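Local coordinates for protein glycerophosphoryl diester phosphodiesterase (Agrobacterium tumefaciens str. C58, PDB 3KS6) that belongs to the glycerophosphoryl diester phosphodiesterase family, folds as a TIM-type barrel and carries a bound magnesium ion, at residues A[3-8]-A[239-244]; A[117-122]-A[145-150]. One frame throughout, in Å; residues are numbered along the deposited sequence. Where two conformers were deposited one is given.

Interaction 1. Residues A[3-8]-A[239-244]. With ACT (acetate ion), chain H.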
loop_
_atom_site.group_PDB
_atom_site.type_symbol
_atom_site.label_atom_id
_atom_site.label_comp_id
_atom_site.label_asym_id
_atom_site.label_seq_id
_atom_site.Cartn_x
_atom_site.Cartn_y
_atom_site.Cartn_z
ATOM N N THR A 3 0.324 16.813 2.762
ATOM C CA THR A 3 0.496 15.656 1.893
ATOM C C THR A 3 1.278 14.619 2.683
ATOM O O THR A 3 2.417 14.856 3.053
ATOM C CB THR A 3 1.228 16.034 0.616
ATOM O OG1 THR A 3 0.403 16.933 -0.120
ATOM C CG2 THR A 3 1.511 14.786 -0.269
ATOM N N ARG A 4 0.653 13.461 2.900
ATOM C CA ARG A 4 1.238 12.382 3.671
ATOM C C ARG A 4 2.106 11.506 2.768
ATOM O O ARG A 4 1.879 11.428 1.543
ATOM C CB ARG A 4 0.156 11.558 4.364
ATOM C CG ARG A 4 -0.644 12.335 5.406
ATOM C CD ARG A 4 -2.012 11.727 5.702
ATOM N NE ARG A 4 -1.917 10.395 6.314
ATOM C CZ ARG A 4 -1.618 10.168 7.593
ATOM N NH1 ARG A 4 -1.372 11.167 8.434
ATOM N NH2 ARG A 4 -1.560 8.921 8.047
ATOM N N ILE A 5 3.126 10.909 3.379
ATOM C CA ILE A 5 4.084 10.051 2.705
ATOM C C ILE A 5 3.936 8.626 3.227
ATOM O O ILE A 5 3.976 8.399 4.457
ATOM C CB ILE A 5 5.531 10.494 2.941
ATOM C CG1 ILE A 5 5.797 11.830 2.254
ATOM C CG2 ILE A 5 6.533 9.427 2.395
ATOM C CD1 ILE A 5 7.151 12.436 2.591
ATOM N N ALA A 6 3.789 7.670 2.297
ATOM C CA ALA A 6 3.743 6.252 2.635
ATOM C C ALA A 6 4.915 5.524 1.984
ATOM O O ALA A 6 5.128 5.652 0.803
ATOM C CB ALA A 6 2.399 5.595 2.213
ATOM N N SER A 7 5.656 4.742 2.760
ATOM C CA SER A 7 6.821 4.030 2.260
ATOM C C SER A 7 6.387 2.740 1.562
ATOM O O SER A 7 5.884 1.833 2.212
ATOM C CB SER A 7 7.728 3.692 3.431
ATOM O OG SER A 7 8.854 2.923 3.073
ATOM N N HIS A 8 6.602 2.671 0.241
ATOM C CA HIS A 8 6.087 1.584 -0.606
ATOM C C HIS A 8 6.874 0.322 -0.365
ATOM O O HIS A 8 8.056 0.255 -0.661
ATOM C CB HIS A 8 6.134 2.007 -2.080
ATOM C CG HIS A 8 5.436 1.066 -3.025
ATOM N ND1 HIS A 8 6.073 0.472 -4.104
ATOM C CD2 HIS A 8 4.147 0.647 -3.072
ATOM C CE1 HIS A 8 5.208 -0.298 -4.743
ATOM N NE2 HIS A 8 4.025 -0.185 -4.165
ATOM N N ALA A 239 12.836 14.374 2.353
ATOM C CA ALA A 239 13.716 15.535 2.048
ATOM C C ALA A 239 13.038 16.554 1.152
ATOM O O ALA A 239 13.059 17.766 1.425
ATOM C CB ALA A 239 14.996 15.068 1.381
ATOM N N LEU A 240 12.453 16.076 0.061
ATOM C CA LEU A 240 11.743 16.964 -0.855
ATOM C C LEU A 240 10.556 17.637 -0.193
ATOM O O LEU A 240 10.284 18.821 -0.458
ATOM C CB LEU A 240 11.277 16.179 -2.091
ATOM C CG LEU A 240 12.345 15.826 -3.106
ATOM C CD1 LEU A 240 11.799 14.955 -4.219
ATOM C CD2 LEU A 240 12.907 17.147 -3.674
ATOM N N ARG A 241 9.838 16.911 0.678
ATOM C CA ARG A 241 8.679 17.521 1.327
ATOM C C ARG A 241 9.136 18.625 2.303
ATOM O O ARG A 241 8.557 19.701 2.330
ATOM C CB ARG A 241 7.824 16.465 2.051
ATOM C CG ARG A 241 6.603 17.046 2.688
ATOM C CD ARG A 241 5.694 16.022 3.311
ATOM N NE ARG A 241 6.330 15.340 4.434
ATOM C CZ ARG A 241 5.737 14.401 5.166
ATOM N NH1 ARG A 241 4.498 14.030 4.908
ATOM N NH2 ARG A 241 6.390 13.810 6.144
ATOM N N THR A 242 10.183 18.358 3.071
ATOM C CA THR A 242 10.729 19.359 3.990
ATOM C C THR A 242 11.099 20.669 3.258
ATOM O O THR A 242 10.728 21.768 3.675
ATOM C CB THR A 242 11.900 18.787 4.776
ATOM O OG1 THR A 242 11.396 17.797 5.671
ATOM C CG2 THR A 242 12.630 19.888 5.555
ATOM N N GLU A 243 11.790 20.516 2.146
ATOM C CA GLU A 243 12.164 21.608 1.263
ATOM C C GLU A 243 10.921 22.318 0.710
ATOM O O GLU A 243 10.839 23.565 0.726
ATOM C CB GLU A 243 13.044 20.985 0.174
ATOM C CG GLU A 243 13.535 21.826 -0.968
ATOM C CD GLU A 243 14.200 20.920 -2.029
ATOM O OE1 GLU A 243 13.666 20.848 -3.158
ATOM O OE2 GLU A 243 15.206 20.234 -1.700
ATOM N N HIS A 244 9.913 21.539 0.293
ATOM C CA HIS A 244 8.638 22.083 -0.237
ATOM C C HIS A 244 7.911 22.962 0.816
ATOM O O HIS A 244 7.344 24.020 0.502
ATOM C CB HIS A 244 7.719 20.928 -0.683
ATOM C CG HIS A 244 6.655 21.337 -1.662
ATOM N ND1 HIS A 244 5.433 21.840 -1.268
ATOM C CD2 HIS A 244 6.631 21.307 -3.017
ATOM C CE1 HIS A 244 4.709 22.121 -2.339
ATOM N NE2 HIS A 244 5.414 21.809 -3.414
HETATM C C ACT H . 2.170 -1.045 -7.079
HETATM O O ACT H . 2.899 -0.175 -7.626
HETATM O OXT ACT H . 2.659 -1.742 -6.149
HETATM C CH3 ACT H . 0.754 -1.259 -7.518
#
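Segments 3-8 and 239-244 come nearest, CA to CA, at Thr3, just ahead of the barrel strand 4-8, and Arg241 of the C-terminal helix 234-249 (8.4 Å). At that spacing the main chains do not meet, and the long side chain of Arg241 spans the gap. It leaves the helix with CG anti to the backbone N (chi1 -178°) and bends at chi3 (65°), which brings the guanidinium beside the start of the strand. There NH1 of Arg241 donates to the carbonyl O of Thr3 over 2.9 Å. The bond is fairly straight, with an N-H...O angle of 156°; the oxygen lies in the guanidinium plane and offers a lone pair. Ile5 meets the same group from a different side. Its CD1 sits over the centre of one guanidinium face, 3.5 Å from Arg241 CZ, while Ile5 CG1 lies 3.7 Å from Arg241 NH1. Glu32 adds a salt bridge to NH1 and also accepts from the backbone N of Ile5. At the far end of the strand, His8 NE2 makes, at the ring edge, a bent hydrogen bond to OXT of an acetate ion, probably from the crystallisation liquor, that is also bound by Arg9; an unknown ligand shares NE2, and Asp232 takes the other ring nitrogen. The C-terminal helix thus packs on the outside of the TIM-type barrel where strand 4-8 pairs with the last strand, 228-231, and closes it. For the buried Arg241, Glu32 probably offsets a positive charge that nearby Arg245 would raise, while Thr3 and Ile5 help fix how the guanidinium is turned.

Interaction 2. Residues A[117-122]-A[145-150]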
loop_
_atom_site.group_PDB
_atom_site.type_symbol
_atom_site.label_atom_id
_atom_site.label_comp_id
_atom_site.label_asym_id
_atom_site.label_seq_id
_atom_site.Cartn_x
_atom_site.Cartn_y
_atom_site.Cartn_z
ATOM N N GLY A 117 -12.220 -15.629 2.092
ATOM C CA GLY A 117 -12.048 -15.505 3.555
ATOM C C GLY A 117 -10.841 -14.747 4.080
ATOM O O GLY A 117 -10.653 -14.635 5.291
ATOM N N PHE A 118 -10.047 -14.171 3.188
ATOM C CA PHE A 118 -8.797 -13.583 3.575
ATOM C C PHE A 118 -8.961 -12.237 4.275
ATOM O O PHE A 118 -8.208 -11.940 5.181
ATOM C CB PHE A 118 -7.881 -13.466 2.357
ATOM C CG PHE A 118 -6.462 -13.062 2.686
ATOM C CD1 PHE A 118 -5.691 -13.810 3.590
ATOM C CD2 PHE A 118 -5.873 -11.952 2.059
ATOM C CE1 PHE A 118 -4.385 -13.426 3.881
ATOM C CE2 PHE A 118 -4.578 -11.592 2.343
ATOM C CZ PHE A 118 -3.842 -12.317 3.242
ATOM N N VAL A 119 -9.915 -11.419 3.838
ATOM C CA VAL A 119 -10.137 -10.150 4.503
ATOM C C VAL A 119 -10.418 -10.407 5.998
ATOM O O VAL A 119 -9.814 -9.781 6.867
ATOM C CB VAL A 119 -11.273 -9.345 3.814
ATOM C CG1 VAL A 119 -11.824 -8.255 4.767
ATOM C CG2 VAL A 119 -10.757 -8.808 2.452
ATOM N N ALA A 120 -11.246 -11.418 6.293
ATOM C CA ALA A 120 -11.523 -11.791 7.694
ATOM C C ALA A 120 -10.240 -12.187 8.446
ATOM O O ALA A 120 -10.036 -11.768 9.593
ATOM C CB ALA A 120 -12.569 -12.931 7.764
ATOM N N LEU A 121 -9.389 -12.999 7.809
ATOM C CA LEU A 121 -8.110 -13.427 8.407
ATOM C C LEU A 121 -7.193 -12.253 8.715
ATOM O O LEU A 121 -6.494 -12.215 9.749
ATOM C CB LEU A 121 -7.304 -14.301 7.446
ATOM C CG LEU A 121 -7.029 -15.785 7.558
ATOM C CD1 LEU A 121 -8.285 -16.559 7.110
ATOM C CD2 LEU A 121 -5.755 -16.097 6.659
ATOM N N VAL A 122 -7.115 -11.345 7.754
ATOM C CA VAL A 122 -6.245 -10.183 7.919
ATOM C C VAL A 122 -6.731 -9.299 9.075
ATOM O O VAL A 122 -5.928 -8.889 9.924
ATOM C CB VAL A 122 -6.076 -9.365 6.590
ATOM C CG1 VAL A 122 -5.378 -7.990 6.893
ATOM C CG2 VAL A 122 -5.326 -10.174 5.510
HETATM N N MSE A 145 -12.963 -4.334 -1.966
HETATM C CA MSE A 145 -13.441 -3.105 -1.333
HETATM C C MSE A 145 -14.810 -3.336 -0.699
HETATM O O MSE A 145 -15.113 -2.826 0.387
HETATM C CB MSE A 145 -13.538 -1.990 -2.368
HETATM C CG MSE A 145 -12.209 -1.625 -3.028
HETATM SE SE MSE A 145 -10.885 -0.870 -1.803
HETATM C CE MSE A 145 -10.268 -2.242 -0.828
ATOM N N ASP A 146 -15.649 -4.097 -1.395
ATOM C CA ASP A 146 -16.963 -4.442 -0.870
ATOM C C ASP A 146 -16.871 -5.294 0.389
ATOM O O ASP A 146 -17.614 -5.096 1.344
ATOM C CB ASP A 146 -17.836 -5.110 -1.966
ATOM C CG ASP A 146 -18.253 -4.141 -3.052
ATOM O OD1 ASP A 146 -17.984 -2.919 -2.914
ATOM O OD2 ASP A 146 -18.874 -4.597 -4.056
ATOM N N GLU A 147 -15.956 -6.242 0.399
ATOM C CA GLU A 147 -15.723 -7.056 1.600
ATOM C C GLU A 147 -15.263 -6.269 2.796
ATOM O O GLU A 147 -15.756 -6.455 3.931
ATOM C CB GLU A 147 -14.687 -8.118 1.324
ATOM C CG GLU A 147 -15.270 -9.383 0.833
ATOM C CD GLU A 147 -14.259 -10.519 0.897
ATOM O OE1 GLU A 147 -13.284 -10.482 0.137
ATOM O OE2 GLU A 147 -14.447 -11.434 1.717
ATOM N N LEU A 148 -14.310 -5.379 2.549
ATOM C CA LEU A 148 -13.818 -4.504 3.610
ATOM C C LEU A 148 -14.928 -3.608 4.154
ATOM O O LEU A 148 -15.022 -3.383 5.360
ATOM C CB LEU A 148 -12.641 -3.686 3.098
ATOM C CG LEU A 148 -11.328 -4.404 2.836
ATOM C CD1 LEU A 148 -10.413 -3.514 1.985
ATOM C CD2 LEU A 148 -10.616 -4.776 4.151
ATOM N N TRP A 149 -15.784 -3.098 3.280
ATOM C CA TRP A 149 -16.870 -2.212 3.708
ATOM C C TRP A 149 -17.762 -2.922 4.745
ATOM O O TRP A 149 -18.191 -2.332 5.732
ATOM C CB TRP A 149 -17.677 -1.765 2.502
ATOM C CG TRP A 149 -18.893 -0.983 2.819
ATOM C CD1 TRP A 149 -18.983 0.342 3.164
ATOM C CD2 TRP A 149 -20.214 -1.499 2.855
ATOM N NE1 TRP A 149 -20.285 0.675 3.397
ATOM C CE2 TRP A 149 -21.065 -0.443 3.220
ATOM C CE3 TRP A 149 -20.762 -2.777 2.625
ATOM C CZ2 TRP A 149 -22.454 -0.615 3.347
ATOM C CZ3 TRP A 149 -22.141 -2.955 2.745
ATOM C CH2 TRP A 149 -22.971 -1.877 3.105
ATOM N N LYS A 150 -17.998 -4.199 4.542
ATOM C CA LYS A 150 -18.854 -4.951 5.453
ATOM C C LYS A 150 -18.122 -5.327 6.719
ATOM O O LYS A 150 -18.735 -5.406 7.779
ATOM C CB LYS A 150 -19.354 -6.241 4.788
ATOM C CG LYS A 150 -20.333 -6.053 3.625
ATOM C CD LYS A 150 -21.065 -7.375 3.308
ATOM C CE LYS A 150 -22.323 -7.150 2.432
ATOM N NZ LYS A 150 -23.433 -6.414 3.149
HETATM O O HOH W 1 -14.302 -14.041 0.875
HETATM O O HOH W 2 -11.557 -12.089 1.260
HETATM O O HOH W 3 -13.298 -12.435 4.382
#
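Gly117, at the N-cap position of helix 118-128, reaches Glu147 of the neighbouring helix through water: its N donates to water 1 at 2.9 Å, and that water donates to Glu147 OE2. A positive phi (71°), readily adopted by glycine, accompanies the turn into the helix. Phe118 directs its ring away from Glu147 and Leu148, and Val122, one turn on, sets CG2 over one face of that ring, toward its rim. Val119 makes the direct contact. Its two methyls divide the work: CG1, anti to the backbone N (chi1 161°), meets Leu148 CD2 at 3.7 Å, while CG2 lies against the side chain of Glu147, 3.8 Å from OE1. The backbone N of Val119 donates to water 2, which in turn gives a short 2.6 Å bond to Glu147 OE1. Ala120 continues the pattern, its N bonded to water 3, which donates to Glu147 OE2 at 3.1 Å. One carboxylate therefore accepts from three waters that bind the N-H groups of Gly117, Val119 and Ala120 at the N-terminal end of helix 118-128, where the helix dipole would probably favour its negative charge. Beneath this polar layer, the Val119-Leu148 contact joins two successive helices around the barrel. Phe118 and Val122 pack on Leu38 of strand 33-40, whereas Leu148 rests on Phe137 of strand 135-139 and Arg156 of strand 156-160.

Interactions 1 and 2 lie on opposite sides of the chain's centre, their own centres 30 Å apart and their nearest atoms about 15 Å apart, so neither touches the other. Along the chain, interaction 2 is nested within the long loop that interaction 1 closes by bringing the last helix back to the first strand. One ties a strand to a helix through a charged side chain; the other joins two helices by methyl groups and a water-bridged carboxylate. The magnesium ion, held by Glu35, Asp37 and Glu105, is about 12 Å from the side chain of Leu148 in segment 145-150. Segment 3-8 pairs in parallel with strand 33-40, which carries Glu35 and Asp37.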